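Long-range contacts in response regulator (Vibrio cholerae O1 biovar El Tor, PDB 7KPO), which probably binds DNA as the DNA-binding domain of the sensor histidine kinase ChiS: residues Ser18-Trp23 and Asp78-His83; Trp23-Gly28 and Cys84-Pro89. All blocks are in the same frame, centred on the assembly; numbering follows the deposited sequence. Where two conformers were deposited one is given.

Contact 1: residues Ser18-Trp23 and Asp78-His83; sequences SALNYW and DYILEH
Ile80 reaches from helix 70-83 into a hole on the surface of helix 2-27, a knob held among Ala19, Leu20, Tyr22 and Trp23. Its CB points at the other helix and branches at once. One branch, CG2, lies opposite the backbone N across the CA–CB bond and comes 3.5 Å from Ala19 O, a carbonyl already occupied by the helical bond from Trp23 N. The same methyl lies 3.9 Å from Trp23 CB and meets the Tyr22 ring at its edge, close to the ring plane, beside CD2. The other branch, CG1, rests near Trp23 CB and CE3, then carries CD1 outward to Ala19 CB, 3.8 Å away, with Leu20 CD2 a looser neighbour. A beta-branched aliphatic chain suits the place because it sends carbon two ways from one stem, while the small Ala19 lets the tip come close to the helix backbone. Here two helices of a largely helical domain run nearly parallel, their short segments inclined at 28° with their axes 9.9 Å apart at closest approach, and the packing between them is apolar. Phe34 of helix 31-38 also touches Ile80, and helix 89-106 packs on Tyr22 through Ile94. Trp23 extends the contact along one flank. A chi1 of 164° swings the indole away from its own backbone N, and it crosses Ile80 at about a right angle, bringing CZ3 to Tyr79 CE1 at 3.8 Å; the two ring planes are inclined at 45°, and CZ3 comes in at the tyrosine's edge. His83 CB sits at the indole's own edge, 4.0 Å from Trp23 CZ3, while the imidazole places CD2 over the centre of one face of the Tyr79 ring. Trp23 NE1 is hydrogen-bonded to Ser30 O.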
loop_
_atom_site.group_PDB
_atom_site.type_symbol
_atom_site.label_atom_id
_atom_site.label_comp_id
_atom_site.label_asym_id
_atom_site.label_seq_id
_atom_site.Cartn_x
_atom_site.Cartn_y
_atom_site.Cartn_z
ATOM N N SER A 18 -13.464 4.334 -7.443
ATOM C CA SER A 18 -12.514 3.204 -7.598
ATOM C C SER A 18 -12.252 2.565 -6.235
ATOM O O SER A 18 -12.315 1.329 -6.113
ATOM C CB SER A 18 -11.211 3.665 -8.213
ATOM O OG SER A 18 -11.389 4.092 -9.553
ATOM N N ALA A 19 -11.984 3.402 -5.241
ATOM C CA ALA A 19 -11.647 2.897 -3.895
ATOM C C ALA A 19 -12.833 2.128 -3.308
ATOM O O ALA A 19 -12.617 1.064 -2.719
ATOM C CB ALA A 19 -11.227 4.037 -3.009
ATOM N N LEU A 20 -14.049 2.652 -3.452
ATOM C CA LEU A 20 -15.224 1.944 -2.877
ATOM C C LEU A 20 -15.468 0.622 -3.601
ATOM O O LEU A 20 -15.815 -0.352 -2.933
ATOM C CB LEU A 20 -16.460 2.839 -2.935
ATOM C CG LEU A 20 -16.547 3.867 -1.815
ATOM C CD1 LEU A 20 -17.675 4.842 -2.072
ATOM C CD2 LEU A 20 -16.727 3.186 -0.464
ATOM N N ASN A 21 -15.306 0.594 -4.917
ATOM C CA ASN A 21 -15.517 -0.677 -5.656
ATOM C C ASN A 21 -14.504 -1.716 -5.165
ATOM O O ASN A 21 -14.877 -2.895 -5.002
ATOM C CB ASN A 21 -15.432 -0.447 -7.163
ATOM C CG ASN A 21 -16.528 0.462 -7.678
ATOM O OD1 ASN A 21 -17.540 0.673 -7.010
ATOM N ND2 ASN A 21 -16.333 0.998 -8.870
ATOM N N TYR A 22 -13.264 -1.288 -4.932
ATOM C CA TYR A 22 -12.193 -2.189 -4.443
ATOM C C TYR A 22 -12.525 -2.662 -3.020
ATOM O O TYR A 22 -12.426 -3.861 -2.734
ATOM C CB TYR A 22 -10.871 -1.437 -4.560
ATOM C CG TYR A 22 -9.649 -2.182 -4.100
ATOM C CD1 TYR A 22 -9.103 -3.205 -4.855
ATOM C CD2 TYR A 22 -8.995 -1.811 -2.940
ATOM C CE1 TYR A 22 -7.956 -3.865 -4.447
ATOM C CE2 TYR A 22 -7.849 -2.459 -2.518
ATOM C CZ TYR A 22 -7.328 -3.491 -3.272
ATOM O OH TYR A 22 -6.201 -4.126 -2.841
ATOM N N TRP A 23 -12.901 -1.729 -2.147
ATOM C CA TRP A 23 -13.315 -2.074 -0.763
ATOM C C TRP A 23 -14.398 -3.152 -0.798
ATOM O O TRP A 23 -14.263 -4.170 -0.102
ATOM C CB TRP A 23 -13.846 -0.828 -0.049
ATOM C CG TRP A 23 -14.622 -1.150 1.190
ATOM C CD1 TRP A 23 -15.974 -1.317 1.289
ATOM C CD2 TRP A 23 -14.092 -1.393 2.504
ATOM N NE1 TRP A 23 -16.319 -1.635 2.573
ATOM C CE2 TRP A 23 -15.190 -1.680 3.342
ATOM C CE3 TRP A 23 -12.807 -1.372 3.058
ATOM C CZ2 TRP A 23 -15.035 -1.949 4.700
ATOM C CZ3 TRP A 23 -12.656 -1.642 4.398
ATOM C CH2 TRP A 23 -13.758 -1.924 5.207
ATOM N N ASP A 78 -6.771 6.055 2.077
ATOM C CA ASP A 78 -5.765 5.435 2.982
ATOM C C ASP A 78 -6.405 4.303 3.797
ATOM O O ASP A 78 -5.773 3.249 3.952
ATOM C CB ASP A 78 -5.141 6.477 3.911
ATOM C CG ASP A 78 -4.229 7.472 3.213
ATOM O OD1 ASP A 78 -3.868 7.226 2.049
ATOM O OD2 ASP A 78 -3.903 8.495 3.839
ATOM N N TYR A 79 -7.620 4.516 4.299
ATOM C CA TYR A 79 -8.305 3.488 5.123
ATOM C C TYR A 79 -8.549 2.229 4.286
ATOM O O TYR A 79 -8.275 1.098 4.736
ATOM C CB TYR A 79 -9.628 4.028 5.664
ATOM C CG TYR A 79 -10.350 3.058 6.560
ATOM C CD1 TYR A 79 -11.185 2.086 6.036
ATOM C CD2 TYR A 79 -10.181 3.100 7.934
ATOM C CE1 TYR A 79 -11.844 1.186 6.854
ATOM C CE2 TYR A 79 -10.833 2.207 8.766
ATOM C CZ TYR A 79 -11.670 1.248 8.224
ATOM O OH TYR A 79 -12.321 0.364 9.032
ATOM N N ILE A 80 -9.074 2.423 3.080
ATOM C CA ILE A 80 -9.377 1.274 2.182
ATOM C C ILE A 80 -8.074 0.541 1.832
ATOM O O ILE A 80 -8.062 -0.702 1.899
ATOM C CB ILE A 80 -10.183 1.770 0.970
ATOM C CG1 ILE A 80 -11.580 2.183 1.448
ATOM C CG2 ILE A 80 -10.228 0.714 -0.124
ATOM C CD1 ILE A 80 -12.402 2.947 0.440
ATOM N N LEU A 81 -7.001 1.271 1.523
ATOM C CA LEU A 81 -5.713 0.607 1.173
ATOM C C LEU A 81 -5.105 -0.067 2.420
ATOM O O LEU A 81 -4.434 -1.110 2.270
ATOM C CB LEU A 81 -4.772 1.641 0.545
ATOM C CG LEU A 81 -5.171 2.132 -0.849
ATOM C CD1 LEU A 81 -4.311 3.312 -1.279
ATOM C CD2 LEU A 81 -5.091 1.004 -1.873
ATOM N N GLU A 82 -5.365 0.469 3.612
ATOM C CA GLU A 82 -4.849 -0.117 4.879
ATOM C C GLU A 82 -5.513 -1.478 5.131
ATOM O O GLU A 82 -4.816 -2.398 5.594
ATOM C CB GLU A 82 -5.149 0.824 6.052
ATOM C CG GLU A 82 -4.707 0.297 7.407
ATOM C CD GLU A 82 -3.206 0.169 7.593
ATOM O OE1 GLU A 82 -2.458 0.871 6.883
ATOM O OE2 GLU A 82 -2.788 -0.643 8.439
ATOM N N HIS A 83 -6.806 -1.582 4.819
ATOM C CA HIS A 83 -7.590 -2.812 5.117
ATOM C C HIS A 83 -7.715 -3.771 3.932
ATOM O O HIS A 83 -8.074 -4.933 4.173
ATOM C CB HIS A 83 -8.961 -2.394 5.662
ATOM C CG HIS A 83 -8.859 -1.742 7.000
ATOM N ND1 HIS A 83 -8.822 -2.475 8.169
ATOM C CD2 HIS A 83 -8.739 -0.446 7.363
ATOM C CE1 HIS A 83 -8.707 -1.658 9.195
ATOM N NE2 HIS A 83 -8.655 -0.410 8.731
#

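Contact 2: residues Trp23-Gly28 and Cys84-Pro89; sequences WERVSG and CKEAGP. With SO4 (sulfate ion), chain D.
Glu86 OE2 is gripped by two nitrogens of Arg25, NH1 and NH2, each 2.9 Å away, in an end-on salt bridge that converges on a single oxygen. It ties the last turn of helix 2-27 to the loop between helices 70-83 and 89-106, with Gly88 as N-cap of the latter helix. OE2 lies near the guanidinium plane, but the carboxylate is turned 58° against that plane: NH1 meets it on the syn side, whereas NH2 approaches from above the carboxylate plane. A further, weak bond runs from NH1 to OE1. Arginine suits this position because its NH2 also makes a salt bridge to Glu90; the two acidic partners should together favour the charged guanidinium. The Arg25 chain bends at chi3 (64°) after a straight start, turning its end toward the loop, and Val26 CG2 lies over one guanidinium face, toward its rim.

Further in, the contact is apolar. Val26 CG1 packs 3.7 Å from Cys84 CB, and Cys84 SG approaches Trp23 CE3 at 3.7 Å, an oblique sulfur-aromatic contact that a small, polarisable thiol can make where the chain leaves its helix. Lys85 NZ bonds to Leu81 O and to a sulfate, probably from the crystallisation liquor, that Arg91 and, from the second subunit, Arg91 and Arg98 also hold. At the helix end, Ser27 folds back so that OG lies over the centre of the Trp23 indole and bonds to Trp23 O at 2.6 Å; Ser27 N reaches that oxygen from the opposite face of the carbonyl plane.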
loop_
_atom_site.group_PDB
_atom_site.type_symbol
_atom_site.label_atom_id
_atom_site.label_comp_id
_atom_site.label_asym_id
_atom_site.label_seq_id
_atom_site.Cartn_x
_atom_site.Cartn_y
_atom_site.Cartn_z
ATOM N N TRP A 23 -12.901 -1.729 -2.147
ATOM C CA TRP A 23 -13.315 -2.074 -0.763
ATOM C C TRP A 23 -14.398 -3.152 -0.798
ATOM O O TRP A 23 -14.263 -4.170 -0.102
ATOM C CB TRP A 23 -13.846 -0.828 -0.049
ATOM C CG TRP A 23 -14.622 -1.150 1.190
ATOM C CD1 TRP A 23 -15.974 -1.317 1.289
ATOM C CD2 TRP A 23 -14.092 -1.393 2.504
ATOM N NE1 TRP A 23 -16.319 -1.635 2.573
ATOM C CE2 TRP A 23 -15.190 -1.680 3.342
ATOM C CE3 TRP A 23 -12.807 -1.372 3.058
ATOM C CZ2 TRP A 23 -15.035 -1.949 4.700
ATOM C CZ3 TRP A 23 -12.656 -1.642 4.398
ATOM C CH2 TRP A 23 -13.758 -1.924 5.207
ATOM N N GLU A 24 -15.446 -2.920 -1.583
ATOM C CA GLU A 24 -16.598 -3.857 -1.628
ATOM C C GLU A 24 -16.133 -5.246 -2.073
ATOM O O GLU A 24 -16.487 -6.235 -1.403
ATOM C CB GLU A 24 -17.685 -3.276 -2.534
ATOM C CG GLU A 24 -18.311 -2.011 -1.973
ATOM C CD GLU A 24 -19.110 -1.171 -2.955
ATOM O OE1 GLU A 24 -19.216 -1.569 -4.130
ATOM O OE2 GLU A 24 -19.604 -0.104 -2.541
ATOM N N ARG A 25 -15.332 -5.316 -3.132
ATOM C CA ARG A 25 -14.905 -6.634 -3.660
ATOM C C ARG A 25 -13.927 -7.341 -2.713
ATOM O O ARG A 25 -14.139 -8.534 -2.434
ATOM C CB ARG A 25 -14.261 -6.468 -5.036
ATOM C CG ARG A 25 -13.882 -7.793 -5.679
ATOM C CD ARG A 25 -13.246 -7.634 -7.042
ATOM N NE ARG A 25 -11.976 -6.925 -6.994
ATOM C CZ ARG A 25 -10.819 -7.462 -6.616
ATOM N NH1 ARG A 25 -10.764 -8.722 -6.215
ATOM N NH2 ARG A 25 -9.720 -6.728 -6.619
ATOM N N VAL A 26 -12.900 -6.638 -2.238
ATOM C CA VAL A 26 -11.832 -7.283 -1.419
ATOM C C VAL A 26 -12.316 -7.558 0.012
ATOM O O VAL A 26 -12.051 -8.665 0.506
ATOM C CB VAL A 26 -10.544 -6.440 -1.454
ATOM C CG1 VAL A 26 -9.467 -7.017 -0.548
ATOM C CG2 VAL A 26 -10.022 -6.301 -2.876
ATOM N N SER A 27 -12.978 -6.598 0.659
ATOM C CA SER A 27 -13.432 -6.806 2.063
ATOM C C SER A 27 -14.694 -7.676 2.125
ATOM O O SER A 27 -14.925 -8.292 3.186
ATOM C CB SER A 27 -13.702 -5.490 2.744
ATOM O OG SER A 27 -14.939 -4.942 2.312
ATOM N N GLY A 28 -15.481 -7.705 1.045
ATOM C CA GLY A 28 -16.787 -8.396 1.044
ATOM C C GLY A 28 -17.808 -7.636 1.883
ATOM O O GLY A 28 -18.889 -8.188 2.166
ATOM N N CYS A 84 -7.424 -3.311 2.719
ATOM C CA CYS A 84 -7.550 -4.147 1.493
ATOM C C CYS A 84 -6.182 -4.171 0.808
ATOM O O CYS A 84 -5.769 -3.134 0.263
ATOM C CB CYS A 84 -8.649 -3.591 0.596
ATOM S SG CYS A 84 -10.256 -3.474 1.428
ATOM N N LYS A 85 -5.522 -5.329 0.826
ATOM C CA LYS A 85 -4.121 -5.429 0.339
ATOM C C LYS A 85 -3.985 -6.087 -1.035
ATOM O O LYS A 85 -2.933 -5.865 -1.651
ATOM C CB LYS A 85 -3.311 -6.237 1.356
ATOM C CG LYS A 85 -3.201 -5.614 2.737
ATOM C CD LYS A 85 -2.630 -4.221 2.688
ATOM C CE LYS A 85 -2.287 -3.656 4.046
ATOM N NZ LYS A 85 -1.906 -2.229 3.932
ATOM N N GLU A 86 -5.015 -6.776 -1.529
ATOM C CA GLU A 86 -4.920 -7.559 -2.794
ATOM C C GLU A 86 -4.197 -6.754 -3.875
ATOM O O GLU A 86 -4.777 -5.800 -4.390
ATOM C CB GLU A 86 -6.306 -7.994 -3.266
ATOM C CG GLU A 86 -6.273 -8.823 -4.537
ATOM C CD GLU A 86 -7.644 -9.230 -5.043
ATOM O OE1 GLU A 86 -8.459 -9.697 -4.225
ATOM O OE2 GLU A 86 -7.911 -9.025 -6.238
ATOM N N ALA A 87 -2.973 -7.160 -4.206
ATOM C CA ALA A 87 -2.158 -6.464 -5.219
ATOM C C ALA A 87 -2.722 -6.740 -6.608
ATOM O O ALA A 87 -3.242 -7.842 -6.856
ATOM C CB ALA A 87 -0.721 -6.902 -5.118
ATOM N N GLY A 88 -2.633 -5.747 -7.478
ATOM C CA GLY A 88 -3.135 -5.928 -8.842
ATOM C C GLY A 88 -3.456 -4.587 -9.470
ATOM O O GLY A 88 -3.320 -3.545 -8.829
ATOM N N PRO A 89 -3.894 -4.584 -10.744
ATOM C CA PRO A 89 -4.217 -3.341 -11.440
ATOM C C PRO A 89 -5.242 -2.453 -10.715
ATOM O O PRO A 89 -5.082 -1.249 -10.713
ATOM C CB PRO A 89 -4.779 -3.844 -12.781
ATOM C CG PRO A 89 -4.106 -5.182 -12.988
ATOM C CD PRO A 89 -4.033 -5.774 -11.600
HETATM S S SO4 D . 0.408 -1.126 1.590
HETATM O O1 SO4 D . -0.842 -0.411 1.637
HETATM O O2 SO4 D . 0.750 -1.419 0.218
HETATM O O3 SO4 D . 0.279 -2.361 2.315
HETATM O O4 SO4 D . 1.435 -0.313 2.191
#

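From the N terminus, helix 2-27 carries the first segments of both contacts in succession, sharing Trp23. The chain then passes through helix 31-38, the two-stranded antiparallel sheet and helix 53-57 before helix 70-83 brings it back. Contact 1 closes this long excursion by setting residues 78-83 against 18-23. Contact 2 follows at once, joining 84-89 to 23-28, so the segments alternate and the two closures cross. One ties helix to helix; the other anchors the loop leading into helix 89-106. Tyr22 bridges them: its ring belongs to contact 1, while Tyr22 OH lies 2.7 Å from Glu86 O, a probable hydrogen bond.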